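Local coordinates for glycosyl hydrolases family 31 family protein (Aspergillus niger, PDB 6DRU) that hydrolyses xyloglucan oligosaccharides, releasing alpha-xylose from their non-reducing terminal glucose, at residues P35-S40 / P131-S136; G15-L20 / N122-Y127; R648-P653 / K675-W680. One frame throughout, in Å; residues are numbered along the deposited sequence.

Contact 1. Residues P35-S40 / P131-S136; sequences PFRPPS and PGAEFS
P35 lies across from F135 and R37 across from A133, with CA atoms 8.9 and 8.0 Å apart, so the two backbones run past each other in opposite directions at side-chain distance and meet through two separate pairs. In the first, the pyrrolidine ring of P35 comes over one face of the F135 phenyl ring. Its CD atom stands 3.9 Å from the ring centroid and 30° off the ring normal, a CH-pi contact, and CD approaches F135 CZ to 3.5 Å. Proline suits this place because CD is bonded to the backbone nitrogen, which makes its hydrogens slightly positive and well matched to an aromatic face. The two side chains come from opposite directions; F135 holds its CG between the backbone N and the carbonyl carbon (chi1 58°), which brings its ring to P35.

P35 closes strand 28-35 and F135 opens strand 135-142, which belong to different sheets of the N-terminal beta-sandwich region of this GH31 enzyme; the pair therefore lies between the sheets at one end. Just beyond P35 the chain makes a classic gamma turn centred on F36, closed by a 2.7 Å hydrogen bond from R37 N to P35 O.

That turn brings R37 round to the second pair. The arginine chain bends at chi2 (82°), which lays its guanidinium over the methyl of A133, with R37 NE 3.5 Å from A133 CB. F36 CB lies against the opposite face, so the flat group is held between two aliphatic carbons; alanine's single methyl suits the place, since it lets the guanidinium lie close. The charged end points onward to another molecule: R37 NH2 bonds N426 OD1 and G430 O of the second subunit. W128 also packs on P35, R37 and F135, and its NE1 donates to A133 O.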
ATOM      1  N   PRO A  35      12.886  14.377   1.376  1.00 53.02           N
ATOM      2  CA  PRO A  35      13.836  13.301   1.688  1.00 55.06           C
ATOM      3  C   PRO A  35      14.322  12.542   0.459  1.00 58.27           C
ATOM      4  O   PRO A  35      13.526  12.167  -0.409  1.00 54.77           O
ATOM      5  CB  PRO A  35      13.026  12.392   2.618  1.00 52.01           C
ATOM      6  CG  PRO A  35      11.616  12.552   2.138  1.00 47.74           C
ATOM      7  CD  PRO A  35      11.489  13.955   1.579  1.00 50.83           C
ATOM      8  N   PHE A  36      15.639  12.326   0.384  1.00 60.28           N
ATOM      9  CA  PHE A  36      16.291  11.504  -0.636  1.00 60.26           C
ATOM     10  C   PHE A  36      16.202  12.080  -2.047  1.00 55.02           C
ATOM     11  O   PHE A  36      17.221  12.503  -2.605  1.00 57.58           O
ATOM     12  CB  PHE A  36      15.730  10.079  -0.620  1.00 55.39           C
ATOM     13  CG  PHE A  36      16.164   9.270   0.573  1.00 58.80           C
ATOM     14  CD1 PHE A  36      17.430   8.707   0.619  1.00 52.33           C
ATOM     15  CD2 PHE A  36      15.306   9.065   1.643  1.00 60.77           C
ATOM     16  CE1 PHE A  36      17.836   7.961   1.710  1.00 46.96           C
ATOM     17  CE2 PHE A  36      15.705   8.316   2.738  1.00 58.88           C
ATOM     18  CZ  PHE A  36      16.973   7.765   2.771  1.00 62.70           C
ATOM     19  N   ARG A  37      15.001  12.106  -2.646  1.00 55.84           N
ATOM     20  CA  ARG A  37      14.956  12.470  -4.061  1.00 54.24           C
ATOM     21  C   ARG A  37      14.654  13.948  -4.228  1.00 60.25           C
ATOM     22  O   ARG A  37      13.730  14.466  -3.580  1.00 62.87           O
ATOM     23  CB  ARG A  37      13.907  11.652  -4.821  1.00 55.81           C
ATOM     24  CG  ARG A  37      13.944  10.146  -4.595  1.00 56.40           C
ATOM     25  CD  ARG A  37      13.235   9.727  -3.318  1.00 67.99           C
ATOM     26  NE  ARG A  37      13.488   8.327  -3.003  1.00 72.12           N
ATOM     27  CZ  ARG A  37      13.132   7.745  -1.866  1.00 67.68           C
ATOM     28  NH1 ARG A  37      12.505   8.446  -0.930  1.00 66.11           N
ATOM     29  NH2 ARG A  37      13.399   6.462  -1.666  1.00 64.17           N
ATOM     30  N   PRO A  38      15.390  14.638  -5.095  1.00 63.45           N
ATOM     31  CA  PRO A  38      15.179  16.077  -5.290  1.00 72.21           C
ATOM     32  C   PRO A  38      13.837  16.347  -5.946  1.00 70.90           C
ATOM     33  O   PRO A  38      13.231  15.440  -6.538  1.00 72.01           O
ATOM     34  CB  PRO A  38      16.343  16.482  -6.211  1.00 73.35           C
ATOM     35  CG  PRO A  38      17.346  15.382  -6.075  1.00 69.03           C
ATOM     36  CD  PRO A  38      16.541  14.142  -5.862  1.00 59.38           C
ATOM     37  N   PRO A  39      13.337  17.581  -5.865  1.00 81.16           N
ATOM     38  CA  PRO A  39      12.034  17.887  -6.467  1.00 82.93           C
ATOM     39  C   PRO A  39      12.053  17.680  -7.973  1.00 85.93           C
ATOM     40  O   PRO A  39      13.023  18.017  -8.655  1.00 79.62           O
ATOM     41  CB  PRO A  39      11.813  19.361  -6.107  1.00 67.57           C
ATOM     42  CG  PRO A  39      12.686  19.604  -4.924  1.00 77.15           C
ATOM     43  CD  PRO A  39      13.883  18.726  -5.115  1.00 76.14           C
ATOM     44  N   SER A  40      10.965  17.100  -8.486  1.00 94.63           N
ATOM     45  CA  SER A  40      10.832  16.903  -9.925  1.00 85.33           C
ATOM     46  C   SER A  40      10.860  18.228 -10.678  1.00 80.92           C
ATOM     47  O   SER A  40      11.321  18.282 -11.824  1.00 81.52           O
ATOM     48  CB  SER A  40       9.536  16.155 -10.232  1.00 85.46           C
ATOM     49  OG  SER A  40       9.302  15.124  -9.287  1.00 99.92           O
ATOM     50  N   PRO A 131       5.072   1.204  -2.593  1.00 53.54           N
ATOM     51  CA  PRO A 131       6.361   0.659  -3.043  1.00 57.84           C
ATOM     52  C   PRO A 131       7.258   1.692  -3.696  1.00 60.59           C
ATOM     53  O   PRO A 131       8.466   1.452  -3.810  1.00 49.43           O
ATOM     54  CB  PRO A 131       5.950  -0.429  -4.041  1.00 50.36           C
ATOM     55  CG  PRO A 131       4.650   0.060  -4.587  1.00 55.86           C
ATOM     56  CD  PRO A 131       3.957   0.773  -3.453  1.00 57.79           C
ATOM     57  N   GLY A 132       6.712   2.823  -4.126  1.00 62.30           N
ATOM     58  CA  GLY A 132       7.483   3.866  -4.768  1.00 60.96           C
ATOM     59  C   GLY A 132       8.091   4.827  -3.770  1.00 67.98           C
ATOM     60  O   GLY A 132       8.161   4.562  -2.568  1.00 61.08           O
ATOM     61  N   ALA A 133       8.531   5.974  -4.287  1.00 68.03           N
ATOM     62  CA  ALA A 133       9.233   6.965  -3.485  1.00 54.56           C
ATOM     63  C   ALA A 133       8.325   8.058  -2.938  1.00 62.52           C
ATOM     64  O   ALA A 133       8.780   8.848  -2.105  1.00 68.46           O
ATOM     65  CB  ALA A 133      10.360   7.608  -4.302  1.00 51.51           C
ATOM     66  N   GLU A 134       7.070   8.129  -3.382  1.00 57.11           N
ATOM     67  CA  GLU A 134       6.147   9.113  -2.831  1.00 49.50           C
ATOM     68  C   GLU A 134       5.909   8.836  -1.353  1.00 61.39           C
ATOM     69  O   GLU A 134       5.843   7.682  -0.922  1.00 75.84           O
ATOM     70  CB  GLU A 134       4.819   9.091  -3.587  1.00 55.16           C
ATOM     71  CG  GLU A 134       4.921   9.486  -5.049  1.00 82.23           C
ATOM     72  CD  GLU A 134       3.603   9.331  -5.787  1.00 95.94           C
ATOM     73  OE1 GLU A 134       2.760  10.248  -5.697  1.00 95.35           O
ATOM     74  OE2 GLU A 134       3.407   8.286  -6.447  1.00 74.83           O
ATOM     75  N   PHE A 135       5.782   9.905  -0.573  1.00 55.70           N
ATOM     76  CA  PHE A 135       5.720   9.801   0.876  1.00 58.82           C
ATOM     77  C   PHE A 135       4.579  10.650   1.418  1.00 65.88           C
ATOM     78  O   PHE A 135       4.107  11.588   0.772  1.00 59.09           O
ATOM     79  CB  PHE A 135       7.039  10.244   1.527  1.00 54.68           C
ATOM     80  CG  PHE A 135       7.438  11.656   1.187  1.00 60.23           C
ATOM     81  CD1 PHE A 135       8.192  11.923   0.054  1.00 48.18           C
ATOM     82  CD2 PHE A 135       7.051  12.715   1.994  1.00 59.03           C
ATOM     83  CE1 PHE A 135       8.556  13.219  -0.266  1.00 51.57           C
ATOM     84  CE2 PHE A 135       7.411  14.012   1.679  1.00 61.51           C
ATOM     85  CZ  PHE A 135       8.164  14.264   0.546  1.00 62.67           C
ATOM     86  N   SER A 136       4.148  10.299   2.624  1.00 60.38           N
ATOM     87  CA  SER A 136       3.256  11.126   3.418  1.00 62.11           C
ATOM     88  C   SER A 136       4.085  11.958   4.389  1.00 60.20           C
ATOM     89  O   SER A 136       5.134  11.520   4.871  1.00 67.11           O
ATOM     90  CB  SER A 136       2.237  10.271   4.174  1.00 59.54           C
ATOM     91  OG  SER A 136       2.711   9.928   5.464  1.00 85.46           O
TER

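Contact 2. Residues G15-L20 / N122-Y127; sequences GFETIL and NPRYYY
The guanidinium of R124 carries I19 on one face, with I19 CG1 3.7 Å above the plane, and the E17 carboxylate at its edge. The ring of Y126 has the carbonyl carbon of R124 over one face, toward the rim, and E17 OE1 at its edge; the carboxylate stands almost perpendicular to that ring, 87° between the planes. Both groups thus turn part of their polar rim to the same glutamate.

R124 grips E17 side-on. Its NE gives a hydrogen bond of 3.1 Å to E17 OE1, on the syn side but tilted out of the carboxylate plane, while R124 NH2 reaches E17 OE2 at 2.8 Å from above that plane. The carboxylate and guanidinium planes are 44° apart, so this is a twisted salt bridge. Y126 OH donates to E17 OE1 over 2.8 Å, nearly in line with the C-O bond. A bend at chi3 turns the end of R124 across the glutamate, and I19 CD1, 3.4 Å from R124 NH2, gives the guanidinium an apolar face.

Strands 17-20 and 124-127 belong to the two sheets of the N-terminal beta sandwich; the axes of these short segments approach to 10.7 Å with directions 136° apart, and the side chains fill the space between. N122 OD1 accepts from R124 N in an Asx turn, and a water connects N122 OD1 with E17 OE2.

R124 has further partners, a salt bridge from NH1 to E114 and a bond from NH2 to Y95 O, while H14 ND1 bonds E17 OE2. Buried among so many donors, the carboxylate is most simply read as ionised, its charge probably largely offset by R124; with R96 near R124 NH2, the cluster holds two arginines and two glutamates.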
ATOM      1  N   GLY A  15      21.010  14.820   7.326  1.00 59.03           N
ATOM      2  CA  GLY A  15      20.874  13.424   6.947  1.00 58.55           C
ATOM      3  C   GLY A  15      20.433  13.323   5.500  1.00 61.99           C
ATOM      4  O   GLY A  15      20.993  13.973   4.609  1.00 58.26           O
ATOM      5  N   PHE A  16      19.404  12.513   5.251  1.00 55.77           N
ATOM      6  CA  PHE A  16      18.907  12.339   3.893  1.00 56.96           C
ATOM      7  C   PHE A  16      17.907  13.408   3.471  1.00 62.40           C
ATOM      8  O   PHE A  16      17.526  13.439   2.297  1.00 62.36           O
ATOM      9  CB  PHE A  16      18.274  10.953   3.731  1.00 52.95           C
ATOM     10  CG  PHE A  16      17.184  10.656   4.723  1.00 53.41           C
ATOM     11  CD1 PHE A  16      15.898  11.131   4.529  1.00 56.91           C
ATOM     12  CD2 PHE A  16      17.442   9.879   5.840  1.00 52.98           C
ATOM     13  CE1 PHE A  16      14.899  10.850   5.437  1.00 54.46           C
ATOM     14  CE2 PHE A  16      16.444   9.594   6.749  1.00 51.38           C
ATOM     15  CZ  PHE A  16      15.172  10.080   6.547  1.00 49.03           C
ATOM     16  N   GLU A  17      17.470  14.276   4.380  1.00 54.49           N
ATOM     17  CA  GLU A  17      16.500  15.309   4.047  1.00 62.32           C
ATOM     18  C   GLU A  17      17.203  16.639   3.807  1.00 61.35           C
ATOM     19  O   GLU A  17      18.162  16.987   4.504  1.00 51.47           O
ATOM     20  CB  GLU A  17      15.441  15.456   5.147  1.00 59.96           C
ATOM     21  CG  GLU A  17      15.930  16.068   6.448  1.00 64.54           C
ATOM     22  CD  GLU A  17      14.799  16.608   7.305  1.00 73.22           C
ATOM     23  OE1 GLU A  17      13.722  16.918   6.752  1.00 60.40           O
ATOM     24  OE2 GLU A  17      14.990  16.721   8.535  1.00 68.42           O
ATOM     25  N   THR A  18      16.734  17.366   2.798  1.00 59.66           N
ATOM     26  CA  THR A  18      17.264  18.675   2.442  1.00 64.70           C
ATOM     27  C   THR A  18      16.207  19.732   2.728  1.00 62.07           C
ATOM     28  O   THR A  18      15.051  19.579   2.322  1.00 63.44           O
ATOM     29  CB  THR A  18      17.668  18.720   0.967  1.00 58.27           C
ATOM     30  OG1 THR A  18      18.604  17.669   0.694  1.00 69.55           O
ATOM     31  CG2 THR A  18      18.305  20.058   0.628  1.00 64.30           C
ATOM     32  N   ILE A  19      16.602  20.801   3.416  1.00 57.97           N
ATOM     33  CA  ILE A  19      15.705  21.904   3.748  1.00 61.18           C
ATOM     34  C   ILE A  19      16.256  23.170   3.109  1.00 60.73           C
ATOM     35  O   ILE A  19      17.399  23.562   3.378  1.00 66.41           O
ATOM     36  CB  ILE A  19      15.542  22.091   5.265  1.00 49.78           C
ATOM     37  CG1 ILE A  19      15.066  20.797   5.934  1.00 51.10           C
ATOM     38  CG2 ILE A  19      14.570  23.222   5.553  1.00 48.76           C
ATOM     39  CD1 ILE A  19      16.183  19.973   6.539  1.00 55.64           C
ATOM     40  N   LEU A  20      15.446  23.808   2.266  1.00 48.20           N
ATOM     41  CA  LEU A  20      15.829  25.029   1.565  1.00 52.30           C
ATOM     42  C   LEU A  20      14.950  26.170   2.063  1.00 57.56           C
ATOM     43  O   LEU A  20      13.755  26.221   1.753  1.00 59.10           O
ATOM     44  CB  LEU A  20      15.698  24.851   0.053  1.00 49.80           C
ATOM     45  CG  LEU A  20      15.941  26.094  -0.804  1.00 51.81           C
ATOM     46  CD1 LEU A  20      17.371  26.581  -0.644  1.00 52.31           C
ATOM     47  CD2 LEU A  20      15.627  25.812  -2.265  1.00 46.72           C
ATOM     48  N   ASN A 122       9.452  13.572  15.465  1.00 56.43           N
ATOM     49  CA  ASN A 122      10.228  14.482  14.638  1.00 51.01           C
ATOM     50  C   ASN A 122       9.302  15.518  14.008  1.00 54.46           C
ATOM     51  O   ASN A 122       8.284  15.149  13.407  1.00 56.31           O
ATOM     52  CB  ASN A 122      10.984  13.716  13.557  1.00 48.75           C
ATOM     53  CG  ASN A 122      12.121  14.523  12.964  1.00 54.68           C
ATOM     54  OD1 ASN A 122      11.898  15.440  12.175  1.00 61.35           O
ATOM     55  ND2 ASN A 122      13.349  14.189  13.347  1.00 53.06           N
ATOM     56  N   PRO A 123       9.607  16.813  14.128  1.00 56.53           N
ATOM     57  CA  PRO A 123       8.716  17.838  13.557  1.00 51.43           C
ATOM     58  C   PRO A 123       8.619  17.795  12.039  1.00 56.92           C
ATOM     59  O   PRO A 123       7.743  18.466  11.478  1.00 53.91           O
ATOM     60  CB  PRO A 123       9.338  19.155  14.040  1.00 54.05           C
ATOM     61  CG  PRO A 123      10.767  18.822  14.314  1.00 63.42           C
ATOM     62  CD  PRO A 123      10.774  17.403  14.805  1.00 50.45           C
ATOM     63  N   ARG A 124       9.487  17.049  11.360  1.00 59.59           N
ATOM     64  CA  ARG A 124       9.397  16.814   9.920  1.00 59.38           C
ATOM     65  C   ARG A 124       9.377  15.300   9.727  1.00 54.81           C
ATOM     66  O   ARG A 124      10.418  14.678   9.505  1.00 61.05           O
ATOM     67  CB  ARG A 124      10.560  17.472   9.169  1.00 60.30           C
ATOM     68  CG  ARG A 124      10.665  18.975   9.388  1.00 58.58           C
ATOM     69  CD  ARG A 124      11.678  19.614   8.447  1.00 59.48           C
ATOM     70  NE  ARG A 124      13.043  19.166   8.712  1.00 66.95           N
ATOM     71  CZ  ARG A 124      13.896  19.799   9.513  1.00 61.63           C
ATOM     72  NH1 ARG A 124      13.526  20.910  10.135  1.00 52.12           N
ATOM     73  NH2 ARG A 124      15.118  19.318   9.693  1.00 59.71           N
ATOM     74  N   TYR A 125       8.188  14.711   9.816  1.00 53.32           N
ATOM     75  CA  TYR A 125       8.021  13.264   9.813  1.00 57.32           C
ATOM     76  C   TYR A 125       7.663  12.781   8.413  1.00 53.72           C
ATOM     77  O   TYR A 125       6.735  13.307   7.789  1.00 59.97           O
ATOM     78  CB  TYR A 125       6.939  12.846  10.809  1.00 55.61           C
ATOM     79  CG  TYR A 125       6.944  11.373  11.145  1.00 60.40           C
ATOM     80  CD1 TYR A 125       6.207  10.467  10.395  1.00 58.25           C
ATOM     81  CD2 TYR A 125       7.686  10.888  12.216  1.00 61.45           C
ATOM     82  CE1 TYR A 125       6.209   9.117  10.699  1.00 64.73           C
ATOM     83  CE2 TYR A 125       7.693   9.541  12.528  1.00 72.17           C
ATOM     84  CZ  TYR A 125       6.954   8.659  11.767  1.00 68.31           C
ATOM     85  OH  TYR A 125       6.957   7.317  12.073  1.00 56.26           O
ATOM     86  N   TYR A 126       8.395  11.781   7.927  1.00 59.15           N
ATOM     87  CA  TYR A 126       8.167  11.200   6.611  1.00 55.82           C
ATOM     88  C   TYR A 126       7.794   9.731   6.755  1.00 57.86           C
ATOM     89  O   TYR A 126       8.308   9.032   7.634  1.00 66.11           O
ATOM     90  CB  TYR A 126       9.404  11.338   5.720  1.00 48.72           C
ATOM     91  CG  TYR A 126       9.916  12.754   5.606  1.00 48.24           C
ATOM     92  CD1 TYR A 126       9.264  13.686   4.811  1.00 52.65           C
ATOM     93  CD2 TYR A 126      11.055  13.156   6.291  1.00 45.20           C
ATOM     94  CE1 TYR A 126       9.731  14.984   4.704  1.00 51.37           C
ATOM     95  CE2 TYR A 126      11.530  14.450   6.189  1.00 57.35           C
ATOM     96  CZ  TYR A 126      10.865  15.359   5.395  1.00 58.23           C
ATOM     97  OH  TYR A 126      11.337  16.648   5.294  1.00 65.33           O
ATOM     98  N   TYR A 127       6.902   9.268   5.883  1.00 54.57           N
ATOM     99  CA  TYR A 127       6.396   7.903   5.939  1.00 51.66           C
ATOM    100  C   TYR A 127       6.099   7.438   4.522  1.00 58.36           C
ATOM    101  O   TYR A 127       5.453   8.160   3.757  1.00 64.63           O
ATOM    102  CB  TYR A 127       5.142   7.830   6.816  1.00 47.46           C
ATOM    103  CG  TYR A 127       4.397   6.518   6.755  1.00 58.32           C
ATOM    104  CD1 TYR A 127       4.845   5.406   7.457  1.00 60.72           C
ATOM    105  CD2 TYR A 127       3.227   6.399   6.018  1.00 55.13           C
ATOM    106  CE1 TYR A 127       4.156   4.206   7.411  1.00 66.78           C
ATOM    107  CE2 TYR A 127       2.531   5.205   5.965  1.00 67.74           C
ATOM    108  CZ  TYR A 127       2.999   4.111   6.664  1.00 72.80           C
ATOM    109  OH  TYR A 127       2.303   2.922   6.612  1.00 56.86           O
TER
HETATM  110  O   HOH W   1      14.177  16.340  11.138  1.00 67.31           O

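Contact 3. Residues R648-P653 / K675-W680; sequences RLLVSP and KPWTYW
L650 and W677 form one of two apolar pairs, L649 and W680 the other, and both meet by van der Waals packing alone. In the first, L650 CB comes to 3.7 Å from W677 CZ3, and L650 CD2 stands over one face of the indole, 4.3 Å above its plane and toward the rim. L650 has CG anti to its backbone N (chi1 173°), which carries the branch over the ring. In the second pair, L649 CD2 is 4.0 Å from W680 CZ3, with the side chains oblique to one another. Leucines, apolar and branched, suit places beside large indoles.

The tryptophans also have partners outside the two segments: W677 NE1 donates to P667 O, and the charged end of R709 makes a cation-pi contact with W680.

Because consecutive residues of a strand alternate, the two pairs lie on opposite faces of the antiparallel sheet of the C-terminal domain. Strand 703-705 runs between strands 649-651 and 677-679, so the side chains reach across it: L649 touches V703 and H705, W677 touches F704, and M644 of strand 643-645 adjoins L650 and W677. Y598 of helix 596-609 bonds R648 N.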
ATOM      1  N   ARG A 648     -16.588  51.747   6.305  1.00 73.12           N
ATOM      2  CA  ARG A 648     -17.505  52.655   6.982  1.00 77.68           C
ATOM      3  C   ARG A 648     -18.752  51.992   7.552  1.00 79.50           C
ATOM      4  O   ARG A 648     -19.294  52.497   8.536  1.00 74.91           O
ATOM      5  CB  ARG A 648     -17.942  53.782   6.032  1.00 68.19           C
ATOM      6  CG  ARG A 648     -16.790  54.551   5.405  1.00 69.97           C
ATOM      7  CD  ARG A 648     -16.238  55.602   6.358  1.00 70.56           C
ATOM      8  NE  ARG A 648     -15.016  56.223   5.849  1.00 74.90           N
ATOM      9  CZ  ARG A 648     -14.953  57.458   5.362  1.00 82.64           C
ATOM     10  NH1 ARG A 648     -16.041  58.214   5.322  1.00 81.93           N
ATOM     11  NH2 ARG A 648     -13.798  57.943   4.921  1.00 84.97           N
ATOM     12  N   LEU A 649     -19.213  50.882   6.985  1.00 69.74           N
ATOM     13  CA  LEU A 649     -20.473  50.277   7.396  1.00 58.43           C
ATOM     14  C   LEU A 649     -20.231  49.146   8.386  1.00 64.93           C
ATOM     15  O   LEU A 649     -19.319  48.336   8.206  1.00 79.50           O
ATOM     16  CB  LEU A 649     -21.239  49.747   6.183  1.00 59.58           C
ATOM     17  CG  LEU A 649     -21.773  50.802   5.211  1.00 63.12           C
ATOM     18  CD1 LEU A 649     -22.436  50.141   4.016  1.00 54.51           C
ATOM     19  CD2 LEU A 649     -22.748  51.728   5.916  1.00 63.71           C
ATOM     20  N   LEU A 650     -21.052  49.097   9.435  1.00 57.31           N
ATOM     21  CA  LEU A 650     -21.061  47.996  10.391  1.00 52.17           C
ATOM     22  C   LEU A 650     -22.416  47.305  10.310  1.00 62.74           C
ATOM     23  O   LEU A 650     -23.449  47.930  10.568  1.00 70.26           O
ATOM     24  CB  LEU A 650     -20.790  48.489  11.812  1.00 53.58           C
ATOM     25  CG  LEU A 650     -20.935  47.440  12.915  1.00 63.07           C
ATOM     26  CD1 LEU A 650     -19.668  46.607  13.026  1.00 61.59           C
ATOM     27  CD2 LEU A 650     -21.271  48.086  14.249  1.00 55.84           C
ATOM     28  N   VAL A 651     -22.408  46.017   9.973  1.00 66.75           N
ATOM     29  CA  VAL A 651     -23.623  45.262   9.692  1.00 64.18           C
ATOM     30  C   VAL A 651     -23.794  44.174  10.742  1.00 62.06           C
ATOM     31  O   VAL A 651     -22.810  43.595  11.216  1.00 64.39           O
ATOM     32  CB  VAL A 651     -23.582  44.655   8.272  1.00 60.33           C
ATOM     33  CG1 VAL A 651     -24.892  43.954   7.941  1.00 61.12           C
ATOM     34  CG2 VAL A 651     -23.270  45.733   7.241  1.00 50.76           C
ATOM     35  N   SER A 652     -25.049  43.902  11.107  1.00 58.57           N
ATOM     36  CA  SER A 652     -25.378  42.821  12.037  1.00 66.00           C
ATOM     37  C   SER A 652     -26.780  42.327  11.708  1.00 72.30           C
ATOM     38  O   SER A 652     -27.778  42.981  12.053  1.00 71.06           O
ATOM     39  CB  SER A 652     -25.286  43.273  13.491  1.00 62.29           C
ATOM     40  OG  SER A 652     -25.694  42.240  14.371  1.00 63.74           O
ATOM     41  N   PRO A 653     -26.902  41.181  11.041  1.00 77.20           N
ATOM     42  CA  PRO A 653     -28.227  40.700  10.635  1.00 67.53           C
ATOM     43  C   PRO A 653     -29.039  40.199  11.819  1.00 66.55           C
ATOM     44  O   PRO A 653     -28.500  39.739  12.828  1.00 67.94           O
ATOM     45  CB  PRO A 653     -27.912  39.555   9.663  1.00 54.94           C
ATOM     46  CG  PRO A 653     -26.460  39.699   9.327  1.00 57.03           C
ATOM     47  CD  PRO A 653     -25.823  40.329  10.517  1.00 71.26           C
ATOM     48  N   LYS A 675     -19.115  60.505  19.343  1.00 98.67           N
ATOM     49  CA  LYS A 675     -20.113  59.469  19.093  1.00 88.15           C
ATOM     50  C   LYS A 675     -20.024  59.151  17.606  1.00 86.65           C
ATOM     51  O   LYS A 675     -20.718  59.768  16.784  1.00 81.16           O
ATOM     52  CB  LYS A 675     -21.506  59.938  19.509  1.00 80.00           C
ATOM     53  CG  LYS A 675     -21.610  60.251  20.999  1.00 81.76           C
ATOM     54  CD  LYS A 675     -22.864  61.040  21.337  1.00 84.30           C
ATOM     55  CE  LYS A 675     -24.110  60.179  21.298  1.00 85.96           C
ATOM     56  NZ  LYS A 675     -25.333  60.982  21.589  1.00 93.44           N
ATOM     57  N   PRO A 676     -19.177  58.196  17.217  1.00 78.87           N
ATOM     58  CA  PRO A 676     -18.864  58.028  15.793  1.00 71.91           C
ATOM     59  C   PRO A 676     -19.855  57.155  15.037  1.00 76.22           C
ATOM     60  O   PRO A 676     -19.922  57.220  13.806  1.00 66.16           O
ATOM     61  CB  PRO A 676     -17.466  57.390  15.815  1.00 79.72           C
ATOM     62  CG  PRO A 676     -17.159  57.079  17.285  1.00 73.12           C
ATOM     63  CD  PRO A 676     -18.428  57.247  18.053  1.00 74.06           C
ATOM     64  N   TRP A 677     -20.627  56.341  15.752  1.00 74.84           N
ATOM     65  CA  TRP A 677     -21.530  55.385  15.122  1.00 79.44           C
ATOM     66  C   TRP A 677     -22.895  56.030  14.915  1.00 76.84           C
ATOM     67  O   TRP A 677     -23.541  56.453  15.880  1.00 76.88           O
ATOM     68  CB  TRP A 677     -21.655  54.116  15.966  1.00 73.78           C
ATOM     69  CG  TRP A 677     -20.367  53.366  16.116  1.00 69.52           C
ATOM     70  CD1 TRP A 677     -19.605  53.261  17.242  1.00 74.88           C
ATOM     71  CD2 TRP A 677     -19.689  52.612  15.102  1.00 74.28           C
ATOM     72  NE1 TRP A 677     -18.496  52.490  16.993  1.00 77.87           N
ATOM     73  CE2 TRP A 677     -18.523  52.079  15.687  1.00 76.03           C
ATOM     74  CE3 TRP A 677     -19.956  52.336  13.756  1.00 78.57           C
ATOM     75  CZ2 TRP A 677     -17.624  51.286  14.972  1.00 69.85           C
ATOM     76  CZ3 TRP A 677     -19.064  51.547  13.050  1.00 68.03           C
ATOM     77  CH2 TRP A 677     -17.911  51.034  13.659  1.00 62.86           C
ATOM     78  N   THR A 678     -23.335  56.092  13.662  1.00 74.20           N
ATOM     79  CA  THR A 678     -24.636  56.636  13.297  1.00 71.43           C
ATOM     80  C   THR A 678     -25.516  55.503  12.791  1.00 70.83           C
ATOM     81  O   THR A 678     -25.162  54.827  11.820  1.00 68.76           O
ATOM     82  CB  THR A 678     -24.505  57.722  12.231  1.00 65.56           C
ATOM     83  OG1 THR A 678     -23.645  58.765  12.707  1.00 69.75           O
ATOM     84  CG2 THR A 678     -25.868  58.303  11.889  1.00 59.78           C
ATOM     85  N   TYR A 679     -26.654  55.297  13.450  1.00 70.73           N
ATOM     86  CA  TYR A 679     -27.593  54.278  13.005  1.00 71.62           C
ATOM     87  C   TYR A 679     -28.226  54.694  11.683  1.00 77.36           C
ATOM     88  O   TYR A 679     -28.591  55.856  11.487  1.00 80.63           O
ATOM     89  CB  TYR A 679     -28.665  54.042  14.066  1.00 67.40           C
ATOM     90  CG  TYR A 679     -29.458  52.775  13.858  1.00 75.28           C
ATOM     91  CD1 TYR A 679     -28.825  51.539  13.808  1.00 76.24           C
ATOM     92  CD2 TYR A 679     -30.839  52.807  13.736  1.00 77.08           C
ATOM     93  CE1 TYR A 679     -29.542  50.375  13.621  1.00 69.33           C
ATOM     94  CE2 TYR A 679     -31.568  51.647  13.553  1.00 83.38           C
ATOM     95  CZ  TYR A 679     -30.915  50.433  13.497  1.00 81.71           C
ATOM     96  OH  TYR A 679     -31.636  49.277  13.316  1.00 75.22           O
ATOM     97  N   TRP A 680     -28.346  53.731  10.766  1.00 74.75           N
ATOM     98  CA  TRP A 680     -28.754  54.050   9.402  1.00 72.56           C
ATOM     99  C   TRP A 680     -30.196  54.536   9.341  1.00 72.62           C
ATOM    100  O   TRP A 680     -30.513  55.456   8.579  1.00 75.30           O
ATOM    101  CB  TRP A 680     -28.566  52.829   8.504  1.00 61.10           C
ATOM    102  CG  TRP A 680     -28.810  53.102   7.053  1.00 61.79           C
ATOM    103  CD1 TRP A 680     -30.000  53.012   6.386  1.00 61.84           C
ATOM    104  CD2 TRP A 680     -27.836  53.505   6.082  1.00 65.38           C
ATOM    105  NE1 TRP A 680     -29.825  53.337   5.061  1.00 59.43           N
ATOM    106  CE2 TRP A 680     -28.506  53.644   4.849  1.00 67.91           C
ATOM    107  CE3 TRP A 680     -26.463  53.765   6.136  1.00 65.12           C
ATOM    108  CZ2 TRP A 680     -27.849  54.029   3.682  1.00 68.16           C
ATOM    109  CZ3 TRP A 680     -25.812  54.148   4.976  1.00 71.96           C
ATOM    110  CH2 TRP A 680     -26.505  54.275   3.766  1.00 69.22           C
TER

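From the N terminus, residues 15-20 come first and 35-40 soon after, joined through strands 17-23 and 28-35. Contact 2 closes on reaching 122-127 and contact 1 on reaching 131-136, so the two cross along the chain, each spanning about 90 to 100 residues without a helix. Their centres lie 11 Å apart, and they touch: F36 N and F16 O are 2.9 Å apart, S136 N and Y127 O 2.8 Å. Together they tie the two sheets of the N-terminal sandwich. Contact 3 follows in series, closing a loop of only 21 residues inside the C-terminal domain, on the far side of the chain's centre and about 39 Å from contact 2 between nearest atoms.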